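Putative transcriptional regulator (Salmonella typhimurium, PDB 1YYV) probably acts as a DNA-binding transcription factor of the HxlR family, regulating transcription through a winged helix-turn-helix domain. Local coordinates at residues A43-T48 / Y93-L98; V38-A43 / Q68-L73; R50-R55 / P88-Y93. All coordinates share one frame; numbering follows the deposited sequence.

Interaction 1: residues A43-T48 / Y93-L98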
# COMPACT_ATOMS: atom_id res chain seq x y z
N ALA A 43 11.62 -8.39 -0.80
CA ALA A 43 12.75 -9.22 -1.25
C ALA A 43 14.14 -8.55 -1.14
O ALA A 43 15.09 -9.17 -0.70
CB ALA A 43 12.50 -9.76 -2.67
N LEU A 44 14.27 -7.30 -1.56
CA LEU A 44 15.58 -6.63 -1.51
C LEU A 44 16.13 -6.34 -0.10
O LEU A 44 17.31 -5.93 0.05
CB LEU A 44 15.53 -5.36 -2.35
CG LEU A 44 15.25 -5.64 -3.82
CD1 LEU A 44 15.11 -4.33 -4.56
CD2 LEU A 44 16.35 -6.55 -4.45
N ARG A 45 15.31 -6.57 0.92
CA ARG A 45 15.72 -6.39 2.31
C ARG A 45 16.78 -7.43 2.63
O ARG A 45 17.62 -7.22 3.51
CB ARG A 45 14.54 -6.49 3.28
CG ARG A 45 13.47 -5.41 3.03
CD ARG A 45 12.35 -5.33 4.10
NE ARG A 45 12.69 -4.40 5.19
CZ ARG A 45 12.70 -4.77 6.46
NH1 ARG A 45 12.36 -6.01 6.75
NH2 ARG A 45 13.05 -3.93 7.42
N ASP A 46 16.74 -8.53 1.87
CA ASP A 46 17.76 -9.57 1.97
C ASP A 46 19.08 -9.25 1.27
O ASP A 46 20.07 -9.91 1.53
CB ASP A 46 17.23 -10.90 1.43
CG ASP A 46 15.93 -11.32 2.09
OD1 ASP A 46 15.84 -11.25 3.35
OD2 ASP A 46 15.00 -11.72 1.35
N GLY A 47 19.09 -8.26 0.39
CA GLY A 47 20.30 -7.87 -0.33
C GLY A 47 20.04 -7.75 -1.81
O GLY A 47 18.90 -7.88 -2.28
N THR A 48 21.11 -7.50 -2.56
CA THR A 48 21.07 -7.43 -4.02
C THR A 48 20.44 -8.67 -4.66
O THR A 48 20.71 -9.79 -4.22
CB THR A 48 22.46 -7.17 -4.58
OG1 THR A 48 22.98 -6.00 -3.96
CG2 THR A 48 22.42 -6.93 -6.07
N TYR A 93 19.71 -5.26 -8.68
CA TYR A 93 18.89 -4.29 -7.92
C TYR A 93 19.17 -4.39 -6.44
O TYR A 93 19.20 -5.47 -5.88
CB TYR A 93 17.38 -4.56 -8.15
CG TYR A 93 16.99 -4.41 -9.59
CD1 TYR A 93 16.74 -3.16 -10.13
CD2 TYR A 93 16.96 -5.51 -10.44
CE1 TYR A 93 16.44 -3.00 -11.48
CE2 TYR A 93 16.66 -5.37 -11.79
CZ TYR A 93 16.40 -4.11 -12.30
OH TYR A 93 16.09 -3.93 -13.62
N SER A 94 19.33 -3.25 -5.80
CA SER A 94 19.31 -3.17 -4.35
C SER A 94 18.59 -1.88 -3.93
O SER A 94 18.32 -1.00 -4.76
CB SER A 94 20.73 -3.19 -3.78
OG SER A 94 21.51 -2.17 -4.38
N LEU A 95 18.32 -1.78 -2.62
CA LEU A 95 17.70 -0.60 -2.03
C LEU A 95 18.70 0.51 -1.73
O LEU A 95 19.80 0.27 -1.24
CB LEU A 95 17.00 -0.96 -0.70
CG LEU A 95 15.91 -2.01 -0.72
CD1 LEU A 95 15.73 -2.50 0.67
CD2 LEU A 95 14.61 -1.48 -1.31
N THR A 96 18.28 1.73 -2.04
CA THR A 96 18.96 2.91 -1.58
C THR A 96 18.62 3.10 -0.09
O THR A 96 17.73 2.41 0.44
CB THR A 96 18.50 4.11 -2.42
OG1 THR A 96 17.10 4.34 -2.18
CG2 THR A 96 18.74 3.85 -3.92
N PRO A 97 19.35 3.99 0.62
CA PRO A 97 18.89 4.38 1.98
C PRO A 97 17.44 4.85 2.05
O PRO A 97 16.72 4.46 2.96
CB PRO A 97 19.85 5.53 2.37
CG PRO A 97 21.11 5.18 1.60
CD PRO A 97 20.62 4.66 0.26
N LEU A 98 17.01 5.68 1.10
CA LEU A 98 15.59 6.06 1.01
C LEU A 98 14.68 4.84 0.81
O LEU A 98 13.58 4.74 1.39
CB LEU A 98 15.38 7.11 -0.11
CG LEU A 98 14.03 7.85 -0.09
CD1 LEU A 98 13.95 8.81 1.13
CD2 LEU A 98 13.77 8.59 -1.40
O HOH W 1 18.75 -4.05 -1.23
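The 3-10 turn Leu-44 to Asp-46 and the residues after it come up to the end of strand 90-95 without any direct hydrogen bond, the CA atoms of Thr-48 and Ser-94 approaching to 4.6 Å. This is where the winged helix-turn-helix domain passes from helix 35-43 toward its small antiparallel sheet. Leu-44 carries the contact and aims at the strand. With CG anti to its own carbonyl carbon (chi1 -62°), CD2 at the tip reaches the backbone O of Tyr-93 at 3.4 Å, while CB at the base of the side chain lies 3.7 Å from CG of Leu-95. The other methyl, CD1, faces CB of Tyr-93. Leu-95 in turn brings CD1 over the carbonyl of Leu-44. Thr-48 lies alongside the strand, OG1 beside CB of Ser-94 and CG2 beside the Tyr-93 carbonyl. Its CA also makes a CA-H...O contact with Tyr-93 O. Gly-47 has phi 131°, where a CB would be jammed against the carbonyl O of Asp-46, and the guanidinium of Arg-45 is held in a salt bridge with Asp-104. One water joins the two backbones, donating to Leu-44 O and accepting from Leu-95 N, each at 2.7 Å.

Interaction 2: residues V38-A43 / Q68-L73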
# COMPACT_ATOMS: atom_id res chain seq x y z
N VAL A 38 5.43 -4.29 -3.65
CA VAL A 38 5.58 -4.80 -2.29
C VAL A 38 6.60 -5.96 -2.25
O VAL A 38 7.42 -6.05 -1.35
CB VAL A 38 4.23 -5.36 -1.70
CG1 VAL A 38 4.47 -6.01 -0.32
CG2 VAL A 38 3.17 -4.27 -1.56
N LEU A 39 6.51 -6.86 -3.21
CA LEU A 39 7.30 -8.06 -3.23
C LEU A 39 8.74 -7.70 -3.54
O LEU A 39 9.64 -8.21 -2.90
CB LEU A 39 6.76 -9.04 -4.28
CG LEU A 39 5.33 -9.54 -4.06
CD1 LEU A 39 4.99 -10.65 -5.06
CD2 LEU A 39 5.18 -10.02 -2.61
N ILE A 40 8.94 -6.80 -4.50
CA ILE A 40 10.27 -6.25 -4.75
C ILE A 40 10.87 -5.63 -3.50
O ILE A 40 12.01 -5.93 -3.14
CB ILE A 40 10.28 -5.20 -5.88
CG1 ILE A 40 9.88 -5.84 -7.21
CG2 ILE A 40 11.65 -4.45 -5.91
CD1 ILE A 40 9.45 -4.86 -8.25
N LEU A 41 10.12 -4.79 -2.82
CA LEU A 41 10.63 -4.10 -1.64
C LEU A 41 10.91 -5.00 -0.45
O LEU A 41 11.80 -4.72 0.35
CB LEU A 41 9.69 -2.95 -1.23
CG LEU A 41 9.70 -1.74 -2.15
CD1 LEU A 41 8.65 -0.77 -1.71
CD2 LEU A 41 11.10 -1.02 -2.25
N VAL A 42 10.14 -6.09 -0.33
CA VAL A 42 10.36 -7.03 0.78
C VAL A 42 11.56 -7.90 0.44
O VAL A 42 12.45 -8.07 1.29
CB VAL A 42 9.11 -7.90 1.08
CG1 VAL A 42 9.50 -9.13 1.94
CG2 VAL A 42 8.00 -7.09 1.75
N ALA A 43 11.62 -8.39 -0.80
CA ALA A 43 12.75 -9.22 -1.25
C ALA A 43 14.14 -8.55 -1.14
O ALA A 43 15.09 -9.17 -0.70
CB ALA A 43 12.50 -9.76 -2.67
N GLN A 68 8.37 -2.97 -15.28
CA GLN A 68 7.62 -1.75 -15.10
C GLN A 68 7.61 -1.27 -13.62
O GLN A 68 7.85 -0.09 -13.38
CB GLN A 68 6.23 -1.86 -15.72
CG GLN A 68 5.32 -0.71 -15.23
CD GLN A 68 3.91 -0.79 -15.76
OE1 GLN A 68 3.70 -0.89 -16.98
NE2 GLN A 68 2.94 -0.71 -14.85
N SER A 69 7.39 -2.18 -12.66
CA SER A 69 7.58 -1.86 -11.23
C SER A 69 9.00 -1.45 -10.89
O SER A 69 9.22 -0.46 -10.19
CB SER A 69 7.16 -3.00 -10.27
OG SER A 69 6.07 -3.74 -10.80
N LEU A 70 9.97 -2.20 -11.40
CA LEU A 70 11.37 -1.93 -11.07
C LEU A 70 11.72 -0.54 -11.52
O LEU A 70 12.43 0.19 -10.81
CB LEU A 70 12.32 -2.96 -11.72
CG LEU A 70 12.44 -4.29 -10.95
CD1 LEU A 70 13.02 -5.34 -11.84
CD2 LEU A 70 13.29 -4.09 -9.67
N GLN A 71 11.25 -0.18 -12.70
CA GLN A 71 11.45 1.17 -13.22
C GLN A 71 10.77 2.32 -12.42
O GLN A 71 11.40 3.35 -12.19
CB GLN A 71 11.01 1.25 -14.68
CG GLN A 71 11.11 2.69 -15.20
CD GLN A 71 11.57 2.74 -16.61
OE1 GLN A 71 10.74 2.80 -17.54
NE2 GLN A 71 12.90 2.67 -16.82
N ALA A 72 9.51 2.14 -12.04
CA ALA A 72 8.81 3.13 -11.20
C ALA A 72 9.50 3.30 -9.84
O ALA A 72 9.63 4.41 -9.34
CB ALA A 72 7.31 2.78 -11.04
N LEU A 73 9.98 2.20 -9.26
CA LEU A 73 10.68 2.26 -7.98
C LEU A 73 12.06 2.88 -8.08
O LEU A 73 12.48 3.55 -7.13
CB LEU A 73 10.76 0.86 -7.34
CG LEU A 73 9.43 0.20 -6.89
CD1 LEU A 73 9.63 -1.27 -6.43
CD2 LEU A 73 8.76 1.00 -5.78
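Ile-40 projects from helix 35-43 straight at helix 66-76 and meets Ser-69, Leu-70 and Leu-73, three residues spanning one turn of that helix. The axes of the two short segments pass 10.5 Å apart at -68°, all contact being between side chains. CG1 of Ile-40 stands anti to the carbonyl carbon (chi1 -64°) and the chain runs on extended, which carries CD1 deep enough to touch CB of Ser-69 at 3.6 Å and CG of Leu-70 at 4.1 Å. The CG2 branch, anti to the backbone N, instead meets CD1 of Leu-73 at 3.8 Å and also approaches CD2 of Leu-70. Leu-73 points toward helix 35-43, and its CD1 methyl settles against both CB and CG2 of Ile-40 while also facing CG of Leu-41 at 4.3 Å. Leu-70 leaves its helix at the flank, and its CG and CD2 come up to Ile-40. Ser-69 offers carbon; its OG is hydrogen-bonded to Met-65 O, just before the start of helix 66-76. The crossing belongs to the helical core of the winged helix-turn-helix domain, helix 66-76 being probably the recognition helix, as in relatives. Val-32 of helix 25-33 packs on Leu-41 and Leu-73, helix 51-55 covers Leu-70 through Phe-51 and Leu-54, and strand 90-95 adds Tyr-93 against Leu-70 and Leu-95 against Leu-41.

Interaction 3: residues R50-R55 / P88-Y93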
# COMPACT_ATOMS: atom_id res chain seq x y z
N ARG A 50 19.37 -10.01 -8.80
CA ARG A 50 19.34 -9.80 -10.24
C ARG A 50 17.89 -9.85 -10.65
O ARG A 50 17.04 -10.38 -9.91
CB ARG A 50 20.18 -10.87 -10.96
CG ARG A 50 21.55 -11.05 -10.32
CD ARG A 50 22.57 -11.72 -11.20
NE ARG A 50 22.59 -13.17 -10.98
CZ ARG A 50 23.66 -13.95 -11.10
NH1 ARG A 50 24.85 -13.45 -11.42
NH2 ARG A 50 23.53 -15.24 -10.88
N PHE A 51 17.59 -9.30 -11.83
CA PHE A 51 16.24 -9.39 -12.39
C PHE A 51 15.68 -10.80 -12.31
O PHE A 51 14.51 -10.96 -11.98
CB PHE A 51 16.22 -8.89 -13.83
CG PHE A 51 14.83 -8.72 -14.41
CD1 PHE A 51 14.21 -7.47 -14.39
CD2 PHE A 51 14.15 -9.81 -14.97
CE1 PHE A 51 12.93 -7.30 -14.94
CE2 PHE A 51 12.87 -9.64 -15.52
CZ PHE A 51 12.26 -8.38 -15.49
N SER A 52 16.50 -11.81 -12.61
CA SER A 52 16.07 -13.22 -12.67
C SER A 52 15.76 -13.81 -11.30
O SER A 52 14.95 -14.71 -11.19
CB SER A 52 17.11 -14.12 -13.42
OG SER A 52 18.35 -14.24 -12.69
N ASP A 53 16.42 -13.30 -10.27
CA ASP A 53 16.15 -13.67 -8.88
C ASP A 53 14.77 -13.14 -8.37
O ASP A 53 14.02 -13.87 -7.71
CB ASP A 53 17.27 -13.14 -7.98
CG ASP A 53 18.63 -13.77 -8.28
OD1 ASP A 53 18.69 -14.76 -9.07
OD2 ASP A 53 19.64 -13.27 -7.72
N LEU A 54 14.45 -11.88 -8.68
CA LEU A 54 13.11 -11.33 -8.36
C LEU A 54 12.04 -12.10 -9.09
O LEU A 54 11.10 -12.58 -8.48
CB LEU A 54 13.01 -9.84 -8.73
CG LEU A 54 13.98 -8.95 -7.96
CD1 LEU A 54 14.08 -7.58 -8.59
CD2 LEU A 54 13.61 -8.88 -6.46
N ARG A 55 12.22 -12.22 -10.41
CA ARG A 55 11.28 -12.91 -11.28
C ARG A 55 11.00 -14.34 -10.78
O ARG A 55 9.93 -14.88 -11.00
CB ARG A 55 11.86 -12.91 -12.69
CG ARG A 55 11.13 -13.74 -13.74
CD ARG A 55 9.80 -13.13 -14.07
NE ARG A 55 9.37 -13.44 -15.43
CZ ARG A 55 8.78 -14.58 -15.80
NH1 ARG A 55 8.56 -15.56 -14.92
NH2 ARG A 55 8.40 -14.74 -17.07
N PRO A 88 27.00 -14.26 -19.15
CA PRO A 88 25.66 -13.76 -19.51
C PRO A 88 25.37 -12.42 -18.81
O PRO A 88 25.77 -12.24 -17.66
CB PRO A 88 24.71 -14.84 -18.99
CG PRO A 88 25.48 -15.51 -17.87
CD PRO A 88 26.95 -15.43 -18.24
N PRO A 89 24.69 -11.49 -19.52
CA PRO A 89 24.39 -10.17 -18.95
C PRO A 89 23.38 -10.30 -17.84
O PRO A 89 22.47 -11.13 -17.89
CB PRO A 89 23.79 -9.38 -20.12
CG PRO A 89 23.23 -10.45 -21.06
CD PRO A 89 24.12 -11.66 -20.89
N HIS A 90 23.54 -9.48 -16.83
CA HIS A 90 22.53 -9.38 -15.80
C HIS A 90 22.36 -7.92 -15.41
O HIS A 90 23.20 -7.07 -15.72
CB HIS A 90 22.92 -10.18 -14.55
CG HIS A 90 22.67 -11.66 -14.66
ND1 HIS A 90 21.44 -12.20 -14.97
CD2 HIS A 90 23.51 -12.72 -14.47
CE1 HIS A 90 21.52 -13.51 -14.97
NE2 HIS A 90 22.77 -13.85 -14.67
N VAL A 91 21.24 -7.64 -14.77
CA VAL A 91 21.05 -6.37 -14.12
C VAL A 91 20.73 -6.71 -12.68
O VAL A 91 19.93 -7.60 -12.42
CB VAL A 91 19.95 -5.53 -14.82
CG1 VAL A 91 18.64 -6.27 -14.85
CG2 VAL A 91 19.84 -4.20 -14.18
N GLU A 92 21.39 -6.02 -11.77
CA GLU A 92 21.18 -6.19 -10.34
C GLU A 92 20.54 -4.97 -9.68
O GLU A 92 20.84 -3.83 -10.06
CB GLU A 92 22.51 -6.50 -9.64
CG GLU A 92 22.72 -7.98 -9.49
CD GLU A 92 24.15 -8.34 -9.41
OE1 GLU A 92 24.84 -7.70 -8.61
OE2 GLU A 92 24.59 -9.27 -10.16
N TYR A 93 19.71 -5.26 -8.68
CA TYR A 93 18.89 -4.29 -7.92
C TYR A 93 19.17 -4.39 -6.44
O TYR A 93 19.20 -5.47 -5.88
CB TYR A 93 17.38 -4.56 -8.15
CG TYR A 93 16.99 -4.41 -9.59
CD1 TYR A 93 16.74 -3.16 -10.13
CD2 TYR A 93 16.96 -5.51 -10.44
CE1 TYR A 93 16.44 -3.00 -11.48
CE2 TYR A 93 16.66 -5.37 -11.79
CZ TYR A 93 16.40 -4.11 -12.30
OH TYR A 93 16.09 -3.93 -13.62
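Arg-50 lies across His-90, its guanidinium stacked flat on the imidazole with centres 4.0 Å apart and planes at 27°. CD of the arginine joins in as a CH-pi contact, 3.7 Å from the ring centroid and over its face. Both contacts hold for the conformers described, each side chain having a second one. A bend at chi3 (-93°) turns the guanidinium onto the face of the histidine after the aliphatic part has run alongside Glu-92, whose CG lies 3.4 Å from CG of Arg-50. The carboxylate touches carbon more closely than charge: OE2 sits 3.3 Å from CD of Arg-50 but 4.4 Å from NH1, beyond a salt bridge. Behind this pair the backbones are joined. Arg-50 and Glu-92 form an antiparallel non-hydrogen-bonded pair, and one residue on, Phe-51 N donates to Val-91 O at 3.0 Å (152° at the hydrogen). On the face of the strand that carries Val-91 and Tyr-93, CB of Phe-51 packs on CG1 of Val-91, the Tyr-93 hydroxyl comes to the edge of the Phe-51 ring, and Leu-54 CD1 approaches Tyr-93 CD2 at 4.0 Å, the side chains crossing at about a right angle. Arg-50 is also the N-cap residue of helix 51-55, its N weakly bonded to Asp-53 OD2. Further out, helix 66-76 backs this face with Leu-66 on Phe-51, while strand 79-84 pairs with strand 90-95 along its other edge. A short strand leading into a helix and laid against a beta-hairpin is characteristic of the winged helix-turn-helix fold, with strands 79-84 and 90-95 forming the wing.

Along the chain, interactions 1 and 2 interlock: their segments alternate and share Ala-43, where helix 35-43 gives way to the turn. Interaction 3 is nested inside the loop closed by interaction 1, and these two share Tyr-93 on strand 90-95. The centre of interaction 2 lies about 10 Å from that of interaction 1 and about 13 Å from that of interaction 3. Leu-70 bridges interactions 2 and 3, joining helix packing to sheet. Together the contacts tie helices 35-43, 51-55 and 66-76 to the three-stranded sheet as one domain, while helix 35-43 also packs on the second subunit of the dimer.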